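Local coordinates for protein dehydrogenase (Sinorhizobium meliloti, PDB 3UOE) that probably acts as an oxidoreductase of the LDH2/MDH2 family, which includes malate and L-lactate dehydrogenases, at residues A150-S163 against N283-A295. Sequence-based numbering, arbitrary orientation.
Sequences AARDGLIGIVMSTS and NKGDLLILIDPSA
Ile-156, Ile-158 and Met-160 pair with Ile-291, Ile-289 and Leu-287 in the middle of the large mixed sheet of this LDH2/MDH2-type fold. Strands 156-161 and 285-291 run antiparallel. Each of these pairs is closed by two backbone hydrogen bonds. On their face of the sheet the side chains stand as neighbouring bumps. Ile-156 CB meets Ile-291 CB at 3.9 Å. The bent end of selenomethionine Met-160 brings CE to 3.5 Å from Leu-287 CD1, and the two chains lie side by side. Helix 246-264 covers Met-160 here, while Leu-259 and Leu-263 of the second subunit pack on Ile-156 and Ile-291.

On the other face Gly-157 leaves a hollow. Ala-150 CB, from the preceding helix, fills it; a side chain on Gly-157 would clash there. Leu-290 CD2 packs against Ala-150 CB at 3.8 Å from the partner strand. A Schellman motif with Gly-154 as C-prime residue ends that helix. Beyond it the Pro-293 ring lies alongside the end of Ile-156, the two side chains running in opposite directions, with Pro-293 CG against Ile-156 CD1. Pro-293 CD lies 3.3 Å from Gly-154 O.

The far end is polar. Ser-161 turns its hydroxyl away from its own backbone N (chi1 -169°), and OG reaches across to the Asp-286 carboxylate. Ser-161 OG donates to Asp-286 OD2 at 2.7 Å, meeting it on the anti side and 26° out of the carboxylate plane. Lys-284 NZ makes a weak salt bridge to the same oxygen and also bonds to Asn-138 O. Replacing Asp-286 with an alanine would probably leave Ser-161 OG without this acceptor and Lys-284 without its nearby counter-charge. A water donates to Ser-161 OG at 2.6 Å. Thr-162 grips Gly-285 twice: its N donates to Gly-285 O, and its OG1 accepts from Gly-285 N at 3.1 Å, almost straight at 179°.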
# COMPACT_ATOMS: atom_id res chain seq x y z
N ALA A 150 -10.67 4.90 12.72
CA ALA A 150 -11.43 5.28 11.53
C ALA A 150 -12.48 4.21 11.25
O ALA A 150 -13.65 4.52 11.02
CB ALA A 150 -10.48 5.45 10.34
N ALA A 151 -12.06 2.95 11.28
CA ALA A 151 -12.95 1.84 10.95
C ALA A 151 -14.10 1.74 11.94
O ALA A 151 -15.23 1.44 11.56
CB ALA A 151 -12.19 0.52 10.87
N ARG A 152 -13.83 2.02 13.21
CA ARG A 152 -14.88 1.94 14.21
C ARG A 152 -15.92 3.03 14.00
O ARG A 152 -17.10 2.84 14.29
CB ARG A 152 -14.31 1.98 15.64
CG ARG A 152 -13.68 0.66 16.07
CD ARG A 152 -13.60 0.55 17.58
NE ARG A 152 -12.50 -0.30 18.01
CZ ARG A 152 -12.28 -0.65 19.27
NH1 ARG A 152 -13.10 -0.24 20.23
NH2 ARG A 152 -11.24 -1.42 19.58
N ASP A 153 -15.48 4.16 13.46
CA ASP A 153 -16.37 5.25 13.09
C ASP A 153 -17.03 4.99 11.74
O ASP A 153 -17.66 5.88 11.17
CB ASP A 153 -15.60 6.58 13.03
CG ASP A 153 -15.38 7.19 14.41
OD1 ASP A 153 -16.17 6.88 15.34
OD2 ASP A 153 -14.44 7.99 14.57
N GLY A 154 -16.87 3.77 11.23
CA GLY A 154 -17.51 3.40 9.98
C GLY A 154 -16.84 4.00 8.76
O GLY A 154 -17.44 4.07 7.70
N LEU A 155 -15.59 4.42 8.92
CA LEU A 155 -14.83 4.97 7.79
C LEU A 155 -13.71 4.05 7.33
O LEU A 155 -13.23 3.21 8.08
CB LEU A 155 -14.25 6.34 8.15
CG LEU A 155 -15.28 7.40 8.55
CD1 LEU A 155 -14.59 8.57 9.24
CD2 LEU A 155 -16.10 7.85 7.33
N ILE A 156 -13.29 4.21 6.08
CA ILE A 156 -12.07 3.60 5.59
C ILE A 156 -10.91 4.53 5.92
O ILE A 156 -10.95 5.72 5.57
CB ILE A 156 -12.10 3.40 4.07
CG1 ILE A 156 -13.03 2.24 3.70
CG2 ILE A 156 -10.69 3.19 3.52
CD1 ILE A 156 -13.61 2.34 2.26
N GLY A 157 -9.90 4.01 6.61
CA GLY A 157 -8.76 4.81 7.02
C GLY A 157 -7.46 4.22 6.51
O GLY A 157 -7.17 3.04 6.71
N ILE A 158 -6.67 5.06 5.83
CA ILE A 158 -5.37 4.65 5.31
C ILE A 158 -4.32 5.56 5.91
O ILE A 158 -4.43 6.80 5.83
CB ILE A 158 -5.36 4.74 3.78
CG1 ILE A 158 -6.48 3.86 3.22
CG2 ILE A 158 -3.98 4.35 3.21
CD1 ILE A 158 -6.56 3.86 1.72
N VAL A 159 -3.31 4.96 6.54
CA VAL A 159 -2.34 5.72 7.31
C VAL A 159 -0.92 5.34 6.94
O VAL A 159 -0.62 4.16 6.74
CB VAL A 159 -2.53 5.50 8.81
CG1 VAL A 159 -1.96 6.67 9.59
CG2 VAL A 159 -4.00 5.30 9.12
N MSE A 160 -0.06 6.34 6.83
CA MSE A 160 1.36 6.15 6.51
C MSE A 160 2.21 7.08 7.36
O MSE A 160 1.77 8.17 7.73
CB MSE A 160 1.64 6.46 5.05
CG MSE A 160 1.31 5.35 4.08
SE MSE A 160 1.07 6.05 2.26
CE MSE A 160 2.65 7.17 2.11
N SER A 161 3.43 6.65 7.64
CA SER A 161 4.37 7.47 8.38
C SER A 161 5.75 7.03 7.94
O SER A 161 5.98 5.85 7.65
CB SER A 161 4.20 7.23 9.88
OG SER A 161 4.92 8.18 10.66
N THR A 162 6.67 7.99 7.85
CA THR A 162 8.05 7.69 7.52
C THR A 162 8.96 7.78 8.75
O THR A 162 8.48 8.01 9.87
CB THR A 162 8.57 8.62 6.41
OG1 THR A 162 8.47 9.98 6.83
CG2 THR A 162 7.78 8.40 5.12
N SER A 163 10.26 7.62 8.54
CA SER A 163 11.20 7.53 9.66
C SER A 163 12.63 7.86 9.25
O SER A 163 12.88 8.22 8.11
CB SER A 163 11.19 6.11 10.22
OG SER A 163 11.93 5.26 9.37
N ASN A 283 11.41 15.34 11.88
CA ASN A 283 11.15 15.90 10.54
C ASN A 283 10.69 14.86 9.52
O ASN A 283 10.88 15.03 8.31
CB ASN A 283 12.39 16.65 10.02
CG ASN A 283 13.60 15.74 9.91
OD1 ASN A 283 13.63 14.66 10.49
ND2 ASN A 283 14.61 16.18 9.16
N LYS A 284 10.10 13.78 10.02
CA LYS A 284 9.45 12.78 9.18
C LYS A 284 8.02 13.28 8.86
O LYS A 284 7.60 14.34 9.35
CB LYS A 284 9.44 11.42 9.90
CG LYS A 284 8.18 11.10 10.69
CD LYS A 284 7.96 12.02 11.85
CE LYS A 284 6.48 12.11 12.22
NZ LYS A 284 6.11 11.16 13.28
N GLY A 285 7.29 12.54 8.04
CA GLY A 285 5.94 12.93 7.68
C GLY A 285 4.94 11.81 7.90
O GLY A 285 5.32 10.66 8.11
N ASP A 286 3.65 12.16 7.87
CA ASP A 286 2.56 11.20 8.03
C ASP A 286 1.42 11.62 7.11
O ASP A 286 1.21 12.80 6.88
CB ASP A 286 2.04 11.16 9.47
CG ASP A 286 3.11 11.52 10.48
OD1 ASP A 286 3.35 12.73 10.67
OD2 ASP A 286 3.71 10.60 11.08
N LEU A 287 0.71 10.62 6.61
CA LEU A 287 -0.44 10.82 5.76
C LEU A 287 -1.60 10.04 6.34
O LEU A 287 -1.45 8.89 6.77
CB LEU A 287 -0.17 10.33 4.34
CG LEU A 287 0.90 11.04 3.52
CD1 LEU A 287 1.08 10.35 2.15
CD2 LEU A 287 0.56 12.52 3.37
N LEU A 288 -2.76 10.68 6.35
CA LEU A 288 -4.01 10.05 6.71
C LEU A 288 -5.01 10.27 5.57
O LEU A 288 -5.28 11.41 5.19
CB LEU A 288 -4.56 10.63 8.01
CG LEU A 288 -5.98 10.16 8.37
CD1 LEU A 288 -5.99 8.68 8.73
CD2 LEU A 288 -6.56 11.00 9.50
N ILE A 289 -5.53 9.19 5.01
CA ILE A 289 -6.56 9.30 3.99
C ILE A 289 -7.82 8.66 4.52
O ILE A 289 -7.82 7.48 4.89
CB ILE A 289 -6.16 8.58 2.71
CG1 ILE A 289 -5.01 9.31 2.03
CG2 ILE A 289 -7.36 8.49 1.76
CD1 ILE A 289 -4.13 8.40 1.21
N LEU A 290 -8.90 9.44 4.57
CA LEU A 290 -10.19 8.92 4.98
C LEU A 290 -11.12 8.83 3.77
O LEU A 290 -11.05 9.65 2.86
CB LEU A 290 -10.83 9.81 6.05
CG LEU A 290 -10.12 9.84 7.40
CD1 LEU A 290 -10.75 10.92 8.28
CD2 LEU A 290 -10.19 8.46 8.08
N ILE A 291 -11.97 7.81 3.78
CA ILE A 291 -12.95 7.62 2.73
C ILE A 291 -14.27 7.16 3.34
O ILE A 291 -14.30 6.20 4.12
CB ILE A 291 -12.48 6.55 1.73
CG1 ILE A 291 -11.05 6.85 1.26
CG2 ILE A 291 -13.45 6.45 0.56
CD1 ILE A 291 -10.54 5.87 0.20
N ASP A 292 -15.35 7.84 2.98
CA ASP A 292 -16.68 7.47 3.43
C ASP A 292 -17.21 6.33 2.56
O ASP A 292 -17.53 6.54 1.40
CB ASP A 292 -17.60 8.70 3.34
CG ASP A 292 -18.97 8.47 3.97
OD1 ASP A 292 -19.31 7.31 4.31
OD2 ASP A 292 -19.72 9.46 4.12
N PRO A 293 -17.29 5.11 3.12
CA PRO A 293 -17.83 3.99 2.33
C PRO A 293 -19.22 4.29 1.77
O PRO A 293 -19.58 3.75 0.72
CB PRO A 293 -17.91 2.84 3.35
CG PRO A 293 -16.96 3.25 4.47
CD PRO A 293 -17.06 4.74 4.53
N SER A 294 -19.98 5.16 2.45
CA SER A 294 -21.36 5.43 2.02
C SER A 294 -21.42 6.21 0.70
O SER A 294 -22.45 6.23 0.03
CB SER A 294 -22.18 6.10 3.13
OG SER A 294 -21.95 7.50 3.17
N ALA A 295 -20.32 6.85 0.32
CA ALA A 295 -20.23 7.49 -0.99
C ALA A 295 -20.13 6.43 -2.08
O ALA A 295 -20.43 6.70 -3.24
CB ALA A 295 -19.04 8.40 -1.05
O HOH W 1 5.76 7.91 13.14